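Local coordinates for putative periplasmic protein (Wolinella succinogenes, PDB 3KN3) that probably captures a solute in the periplasm for an ABC-type transporter, perhaps one for tungstate, and can bind glutathione, at residues Q114-T126 against I161-R173. Numbering follows the deposited sequence.
Sequences QVKFVSRGDKSGT and IAEEQKGLTLTDR
The hydroxyl of T169 donates to V118 O (2.7 Å), approaching in the carbonyl plane, so a threonine supplies a side-chain bond to the neighbouring strand. One residue back, L168 O accepts a nearly straight hydrogen bond from V118 N (2.8 Å, 173° at the hydrogen) and is approached by F117 CA at 3.5 Å in a CA-H...O contact. With the 2.8 Å bond from L168 N to K116 O, this sets the two strands parallel. G167 suits its place opposite K116, because a CB there would collide with K116 CB. F117 swings its CG anti to the backbone N (chi1 -174°), which lays one ring face over L168 O and T169 CA and brings CZ 4.2 Å from L170 CB; W134 of helix 125-138 meets the ring edge-to-face. With an alanine in place of F117, the space beside L168 and L170 is likely to be left unfilled, and W134 would lose this edge-to-face contact. On the other face of the sheet, branched V118 sets CG2 3.8 Å from A162 CB and CG1 against I161 CG2; small A162 lets helix 155-164 come close. That helix crosses over strand 117-119 on its way from strand 148-150 to strand 168-172. Beyond the paired strands, T126 CG2 touches L170 CD2 (3.7 Å), where R120, G125 and T126 contribute to the glutathione site of this periplasmic binding protein fold.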
ATOM      1  N   GLN A 114     -13.934  15.611 -18.434  1.00 38.59           N
ATOM      2  CA  GLN A 114     -14.585  15.838 -17.135  1.00 37.28           C
ATOM      3  C   GLN A 114     -15.412  14.643 -16.670  1.00 29.67           C
ATOM      4  O   GLN A 114     -16.595  14.788 -16.399  1.00 29.81           O
ATOM      5  CB  GLN A 114     -15.480  17.086 -17.186  1.00 42.03           C
ATOM      6  CG  GLN A 114     -14.732  18.393 -17.405  1.00 45.76           C
ATOM      7  CD  GLN A 114     -15.617  19.615 -17.213  1.00 55.92           C
ATOM      8  OE1 GLN A 114     -15.508  20.328 -16.208  1.00 61.24           O
ATOM      9  NE2 GLN A 114     -16.504  19.861 -18.176  1.00 57.33           N
ATOM     10  N   VAL A 115     -14.812  13.459 -16.605  1.00 29.49           N
ATOM     11  CA  VAL A 115     -15.531  12.303 -16.076  1.00 31.74           C
ATOM     12  C   VAL A 115     -15.485  12.302 -14.544  1.00 29.59           C
ATOM     13  O   VAL A 115     -14.536  12.786 -13.924  1.00 31.86           O
ATOM     14  CB  VAL A 115     -14.998  10.959 -16.618  1.00 31.07           C
ATOM     15  CG1 VAL A 115     -14.768  11.051 -18.117  1.00 29.57           C
ATOM     16  CG2 VAL A 115     -13.730  10.603 -15.926  1.00 33.31           C
ATOM     17  N   LYS A 116     -16.526  11.768 -13.936  1.00 25.56           N
ATOM     18  CA  LYS A 116     -16.628  11.801 -12.493  1.00 31.12           C
ATOM     19  C   LYS A 116     -15.518  10.964 -11.874  1.00 30.22           C
ATOM     20  O   LYS A 116     -15.321   9.808 -12.226  1.00 27.19           O
ATOM     21  CB  LYS A 116     -18.011  11.316 -12.033  1.00 24.02           C
ATOM     22  CG  LYS A 116     -18.193  11.276 -10.536  1.00 25.09           C
ATOM     23  CD  LYS A 116     -18.408  12.668  -9.928  1.00 37.16           C
ATOM     24  CE  LYS A 116     -19.584  13.437 -10.544  1.00 38.10           C
ATOM     25  NZ  LYS A 116     -20.910  12.746 -10.479  1.00 48.64           N
ATOM     26  N   PHE A 117     -14.788  11.573 -10.952  1.00 27.94           N
ATOM     27  CA  PHE A 117     -13.788  10.863 -10.202  1.00 21.84           C
ATOM     28  C   PHE A 117     -13.994  11.066  -8.706  1.00 25.34           C
ATOM     29  O   PHE A 117     -14.014  12.192  -8.218  1.00 30.62           O
ATOM     30  CB  PHE A 117     -12.381  11.309 -10.604  1.00 24.00           C
ATOM     31  CG  PHE A 117     -11.311  10.506  -9.948  1.00 26.69           C
ATOM     32  CD1 PHE A 117     -10.747   9.428 -10.594  1.00 22.91           C
ATOM     33  CD2 PHE A 117     -10.918  10.784  -8.645  1.00 30.65           C
ATOM     34  CE1 PHE A 117      -9.773   8.668  -9.973  1.00 23.05           C
ATOM     35  CE2 PHE A 117      -9.953  10.025  -8.023  1.00 24.69           C
ATOM     36  CZ  PHE A 117      -9.385   8.963  -8.689  1.00 20.87           C
ATOM     37  N   VAL A 118     -14.107   9.963  -7.979  1.00 24.33           N
ATOM     38  CA  VAL A 118     -14.348  10.012  -6.546  1.00 23.32           C
ATOM     39  C   VAL A 118     -13.098   9.759  -5.708  1.00 25.22           C
ATOM     40  O   VAL A 118     -12.506   8.691  -5.754  1.00 21.90           O
ATOM     41  CB  VAL A 118     -15.429   9.002  -6.135  1.00 27.34           C
ATOM     42  CG1 VAL A 118     -15.764   9.163  -4.641  1.00 27.22           C
ATOM     43  CG2 VAL A 118     -16.672   9.172  -7.019  1.00 23.77           C
ATOM     44  N   SER A 119     -12.725  10.749  -4.916  1.00 29.78           N
ATOM     45  CA  SER A 119     -11.580  10.636  -4.034  1.00 31.65           C
ATOM     46  C   SER A 119     -12.032  10.224  -2.626  1.00 36.22           C
ATOM     47  O   SER A 119     -13.146  10.562  -2.190  1.00 33.17           O
ATOM     48  CB  SER A 119     -10.846  11.977  -3.988  1.00 28.60           C
ATOM     49  OG  SER A 119      -9.926  12.029  -2.919  1.00 30.73           O
ATOM     50  N   ARG A 120     -11.165   9.499  -1.921  1.00 32.52           N
ATOM     51  CA  ARG A 120     -11.422   9.137  -0.529  1.00 35.11           C
ATOM     52  C   ARG A 120     -11.667  10.395   0.288  1.00 36.98           C
ATOM     53  O   ARG A 120     -12.523  10.410   1.161  1.00 41.43           O
ATOM     54  CB  ARG A 120     -10.242   8.353   0.079  1.00 32.35           C
ATOM     55  CG  ARG A 120     -10.142   6.903  -0.357  1.00 30.36           C
ATOM     56  CD  ARG A 120     -11.155   6.022   0.333  1.00 36.44           C
ATOM     57  NE  ARG A 120     -10.940   5.953   1.781  1.00 44.82           N
ATOM     58  CZ  ARG A 120     -10.166   5.052   2.386  1.00 48.35           C
ATOM     59  NH1 ARG A 120      -9.511   4.133   1.685  1.00 41.27           N
ATOM     60  NH2 ARG A 120     -10.044   5.067   3.703  1.00 54.80           N
ATOM     61  N   GLY A 121     -10.897  11.444   0.015  1.00 35.14           N
ATOM     62  CA  GLY A 121     -11.025  12.693   0.745  1.00 41.79           C
ATOM     63  C   GLY A 121     -11.078  12.546   2.264  1.00 52.50           C
ATOM     64  O   GLY A 121     -11.824  13.259   2.930  1.00 61.08           O
ATOM     65  N   ASP A 122     -10.298  11.614   2.807  1.00 48.83           N
ATOM     66  CA  ASP A 122     -10.159  11.436   4.251  1.00 49.03           C
ATOM     67  C   ASP A 122      -8.675  11.386   4.598  1.00 58.81           C
ATOM     68  O   ASP A 122      -7.827  11.639   3.744  1.00 56.32           O
ATOM     69  CB  ASP A 122     -10.846  10.144   4.725  1.00 40.09           C
ATOM     70  CG  ASP A 122     -10.285   8.897   4.049  1.00 45.61           C
ATOM     71  OD1 ASP A 122     -10.710   7.774   4.400  1.00 44.64           O
ATOM     72  OD2 ASP A 122      -9.422   9.038   3.153  1.00 46.62           O
ATOM     73  N   LYS A 123      -8.355  11.066   5.848  1.00 64.71           N
ATOM     74  CA  LYS A 123      -6.966  10.815   6.213  1.00 67.29           C
ATOM     75  C   LYS A 123      -6.683   9.358   5.915  1.00 67.60           C
ATOM     76  O   LYS A 123      -6.895   8.495   6.762  1.00 73.51           O
ATOM     77  CB  LYS A 123      -6.711  11.067   7.694  1.00 72.32           C
ATOM     78  CG  LYS A 123      -6.930  12.483   8.172  1.00 83.54           C
ATOM     79  CD  LYS A 123      -6.449  12.589   9.615  1.00 93.76           C
ATOM     80  CE  LYS A 123      -7.042  11.454  10.457  1.00 98.55           C
ATOM     81  NZ  LYS A 123      -6.477  11.345  11.837  1.00 98.70           N
ATOM     82  N   SER A 124      -6.211   9.076   4.712  1.00 61.88           N
ATOM     83  CA  SER A 124      -6.075   7.696   4.288  1.00 57.66           C
ATOM     84  C   SER A 124      -4.758   7.510   3.564  1.00 48.51           C
ATOM     85  O   SER A 124      -4.222   8.458   2.996  1.00 43.78           O
ATOM     86  CB  SER A 124      -7.230   7.332   3.359  1.00 58.84           C
ATOM     87  OG  SER A 124      -7.399   5.936   3.269  1.00 62.57           O
ATOM     88  N   GLY A 125      -4.240   6.288   3.588  1.00 46.12           N
ATOM     89  CA  GLY A 125      -3.028   5.977   2.851  1.00 46.21           C
ATOM     90  C   GLY A 125      -3.352   5.976   1.373  1.00 46.78           C
ATOM     91  O   GLY A 125      -2.562   6.419   0.537  1.00 47.95           O
ATOM     92  N   THR A 126      -4.540   5.467   1.066  1.00 40.97           N
ATOM     93  CA  THR A 126      -5.052   5.444  -0.284  1.00 39.55           C
ATOM     94  C   THR A 126      -5.285   6.867  -0.783  1.00 40.90           C
ATOM     95  O   THR A 126      -4.983   7.181  -1.931  1.00 40.14           O
ATOM     96  CB  THR A 126      -6.345   4.617  -0.357  1.00 38.21           C
ATOM     97  OG1 THR A 126      -6.095   3.318   0.191  1.00 46.67           O
ATOM     98  CG2 THR A 126      -6.789   4.445  -1.779  1.00 31.75           C
ATOM     99  N   ILE A 161     -20.062   5.023  -3.952  1.00 38.16           N
ATOM    100  CA  ILE A 161     -20.384   6.341  -4.456  1.00 32.04           C
ATOM    101  C   ILE A 161     -19.984   6.451  -5.920  1.00 33.87           C
ATOM    102  O   ILE A 161     -20.767   6.957  -6.724  1.00 36.28           O
ATOM    103  CB  ILE A 161     -19.703   7.428  -3.632  1.00 36.02           C
ATOM    104  CG1 ILE A 161     -20.373   7.552  -2.259  1.00 36.72           C
ATOM    105  CG2 ILE A 161     -19.759   8.749  -4.349  1.00 29.63           C
ATOM    106  CD1 ILE A 161     -19.515   8.295  -1.247  1.00 31.90           C
ATOM    107  N   ALA A 162     -18.782   5.971  -6.271  1.00 29.51           N
ATOM    108  CA  ALA A 162     -18.331   6.032  -7.663  1.00 32.10           C
ATOM    109  C   ALA A 162     -19.298   5.276  -8.562  1.00 33.27           C
ATOM    110  O   ALA A 162     -19.631   5.724  -9.656  1.00 36.29           O
ATOM    111  CB  ALA A 162     -16.874   5.487  -7.842  1.00 18.65           C
ATOM    112  N   GLU A 163     -19.737   4.120  -8.091  1.00 31.14           N
ATOM    113  CA  GLU A 163     -20.675   3.304  -8.842  1.00 31.71           C
ATOM    114  C   GLU A 163     -22.009   4.054  -8.971  1.00 31.70           C
ATOM    115  O   GLU A 163     -22.609   4.101 -10.045  1.00 28.60           O
ATOM    116  CB  GLU A 163     -20.852   1.950  -8.146  1.00 28.13           C
ATOM    117  CG  GLU A 163     -21.530   0.875  -8.975  1.00 38.33           C
ATOM    118  CD  GLU A 163     -23.056   1.001  -9.017  1.00 45.85           C
ATOM    119  OE1 GLU A 163     -23.675   1.339  -7.978  1.00 40.54           O
ATOM    120  OE2 GLU A 163     -23.630   0.741 -10.101  1.00 49.78           O
ATOM    121  N   GLU A 164     -22.453   4.657  -7.874  1.00 36.92           N
ATOM    122  CA  GLU A 164     -23.722   5.381  -7.863  1.00 37.82           C
ATOM    123  C   GLU A 164     -23.726   6.506  -8.884  1.00 38.58           C
ATOM    124  O   GLU A 164     -24.704   6.688  -9.602  1.00 40.34           O
ATOM    125  CB  GLU A 164     -24.030   5.929  -6.466  1.00 40.46           C
ATOM    126  CG  GLU A 164     -24.891   4.997  -5.623  1.00 52.86           C
ATOM    127  CD  GLU A 164     -24.408   4.857  -4.172  1.00 66.44           C
ATOM    128  OE1 GLU A 164     -24.263   5.886  -3.465  1.00 70.17           O
ATOM    129  OE2 GLU A 164     -24.193   3.701  -3.737  1.00 68.37           O
ATOM    130  N   GLN A 165     -22.625   7.249  -8.959  1.00 38.88           N
ATOM    131  CA  GLN A 165     -22.559   8.398  -9.857  1.00 33.10           C
ATOM    132  C   GLN A 165     -21.900   8.094 -11.171  1.00 27.12           C
ATOM    133  O   GLN A 165     -21.478   8.996 -11.876  1.00 32.94           O
ATOM    134  CB  GLN A 165     -21.896   9.588  -9.175  1.00 33.65           C
ATOM    135  CG  GLN A 165     -22.737  10.072  -8.022  1.00 34.91           C
ATOM    136  CD  GLN A 165     -22.056  11.104  -7.169  1.00 38.00           C
ATOM    137  OE1 GLN A 165     -22.075  11.009  -5.948  1.00 43.29           O
ATOM    138  NE2 GLN A 165     -21.450  12.098  -7.802  1.00 43.14           N
ATOM    139  N   LYS A 166     -21.832   6.816 -11.503  1.00 29.85           N
ATOM    140  CA  LYS A 166     -21.445   6.399 -12.846  1.00 32.11           C
ATOM    141  C   LYS A 166     -20.057   6.934 -13.214  1.00 32.01           C
ATOM    142  O   LYS A 166     -19.795   7.280 -14.367  1.00 36.48           O
ATOM    143  CB  LYS A 166     -22.499   6.854 -13.864  1.00 26.48           C
ATOM    144  CG  LYS A 166     -23.935   6.723 -13.359  1.00 41.25           C
ATOM    145  CD  LYS A 166     -24.660   5.539 -13.966  1.00 51.77           C
ATOM    146  CE  LYS A 166     -24.873   5.738 -15.468  1.00 59.41           C
ATOM    147  NZ  LYS A 166     -25.599   4.603 -16.116  1.00 61.60           N
ATOM    148  N   GLY A 167     -19.179   6.985 -12.216  1.00 30.23           N
ATOM    149  CA  GLY A 167     -17.842   7.515 -12.371  1.00 29.41           C
ATOM    150  C   GLY A 167     -16.745   6.554 -11.946  1.00 33.48           C
ATOM    151  O   GLY A 167     -16.962   5.345 -11.845  1.00 32.19           O
ATOM    152  N   LEU A 168     -15.564   7.106 -11.679  1.00 29.16           N
ATOM    153  CA  LEU A 168     -14.357   6.314 -11.470  1.00 27.12           C
ATOM    154  C   LEU A 168     -13.774   6.497 -10.082  1.00 27.51           C
ATOM    155  O   LEU A 168     -14.031   7.506  -9.416  1.00 26.67           O
ATOM    156  CB  LEU A 168     -13.285   6.743 -12.473  1.00 24.78           C
ATOM    157  CG  LEU A 168     -13.638   6.658 -13.947  1.00 26.01           C
ATOM    158  CD1 LEU A 168     -12.538   7.265 -14.795  1.00 26.65           C
ATOM    159  CD2 LEU A 168     -13.886   5.211 -14.307  1.00 23.28           C
ATOM    160  N   THR A 169     -12.963   5.535  -9.659  1.00 24.35           N
ATOM    161  CA  THR A 169     -12.167   5.732  -8.458  1.00 28.24           C
ATOM    162  C   THR A 169     -10.880   4.895  -8.413  1.00 30.50           C
ATOM    163  O   THR A 169     -10.669   3.979  -9.213  1.00 24.15           O
ATOM    164  CB  THR A 169     -13.002   5.502  -7.166  1.00 29.39           C
ATOM    165  OG1 THR A 169     -12.307   6.052  -6.041  1.00 27.47           O
ATOM    166  CG2 THR A 169     -13.245   4.012  -6.943  1.00 27.47           C
ATOM    167  N   LEU A 170     -10.023   5.222  -7.450  1.00 31.77           N
ATOM    168  CA  LEU A 170      -8.781   4.502  -7.243  1.00 28.82           C
ATOM    169  C   LEU A 170      -8.828   3.683  -5.951  1.00 34.34           C
ATOM    170  O   LEU A 170      -9.078   4.217  -4.868  1.00 26.46           O
ATOM    171  CB  LEU A 170      -7.629   5.488  -7.185  1.00 23.90           C
ATOM    172  CG  LEU A 170      -6.249   4.910  -6.904  1.00 26.17           C
ATOM    173  CD1 LEU A 170      -5.180   5.743  -7.620  1.00 21.47           C
ATOM    174  CD2 LEU A 170      -5.985   4.823  -5.403  1.00 23.52           C
ATOM    175  N   THR A 171      -8.574   2.387  -6.063  1.00 29.89           N
ATOM    176  CA  THR A 171      -8.624   1.532  -4.887  1.00 32.61           C
ATOM    177  C   THR A 171      -7.504   0.512  -4.910  1.00 41.60           C
ATOM    178  O   THR A 171      -6.990   0.155  -5.969  1.00 42.79           O
ATOM    179  CB  THR A 171      -9.959   0.781  -4.782  1.00 33.07           C
ATOM    180  OG1 THR A 171      -9.919  -0.090  -3.650  1.00 38.90           O
ATOM    181  CG2 THR A 171     -10.201  -0.055  -6.033  1.00 35.49           C
ATOM    182  N   ASP A 172      -7.115   0.049  -3.732  1.00 40.51           N
ATOM    183  CA  ASP A 172      -6.187  -1.059  -3.654  1.00 42.79           C
ATOM    184  C   ASP A 172      -6.897  -2.300  -4.192  1.00 36.17           C
ATOM    185  O   ASP A 172      -8.125  -2.405  -4.142  1.00 32.19           O
ATOM    186  CB  ASP A 172      -5.750  -1.279  -2.211  1.00 50.39           C
ATOM    187  CG  ASP A 172      -6.901  -1.668  -1.323  1.00 60.78           C
ATOM    188  OD1 ASP A 172      -7.605  -0.761  -0.810  1.00 67.92           O
ATOM    189  OD2 ASP A 172      -7.112  -2.885  -1.165  1.00 62.07           O
ATOM    190  N   ARG A 173      -6.118  -3.237  -4.710  1.00 36.70           N
ATOM    191  CA  ARG A 173      -6.671  -4.426  -5.340  1.00 36.29           C
ATOM    192  C   ARG A 173      -7.421  -5.303  -4.339  1.00 34.71           C
ATOM    193  O   ARG A 173      -8.449  -5.888  -4.662  1.00 34.33           O
ATOM    194  CB  ARG A 173      -5.552  -5.220  -6.013  1.00 36.93           C
ATOM    195  CG  ARG A 173      -6.040  -6.416  -6.779  1.00 41.55           C
ATOM    196  CD  ARG A 173      -4.895  -7.131  -7.444  1.00 40.89           C
ATOM    197  NE  ARG A 173      -4.239  -6.317  -8.465  1.00 38.41           N
ATOM    198  CZ  ARG A 173      -4.567  -6.348  -9.752  1.00 37.39           C
ATOM    199  NH1 ARG A 173      -5.554  -7.142 -10.159  1.00 35.07           N
ATOM    200  NH2 ARG A 173      -3.915  -5.590 -10.634  1.00 29.17           N
TER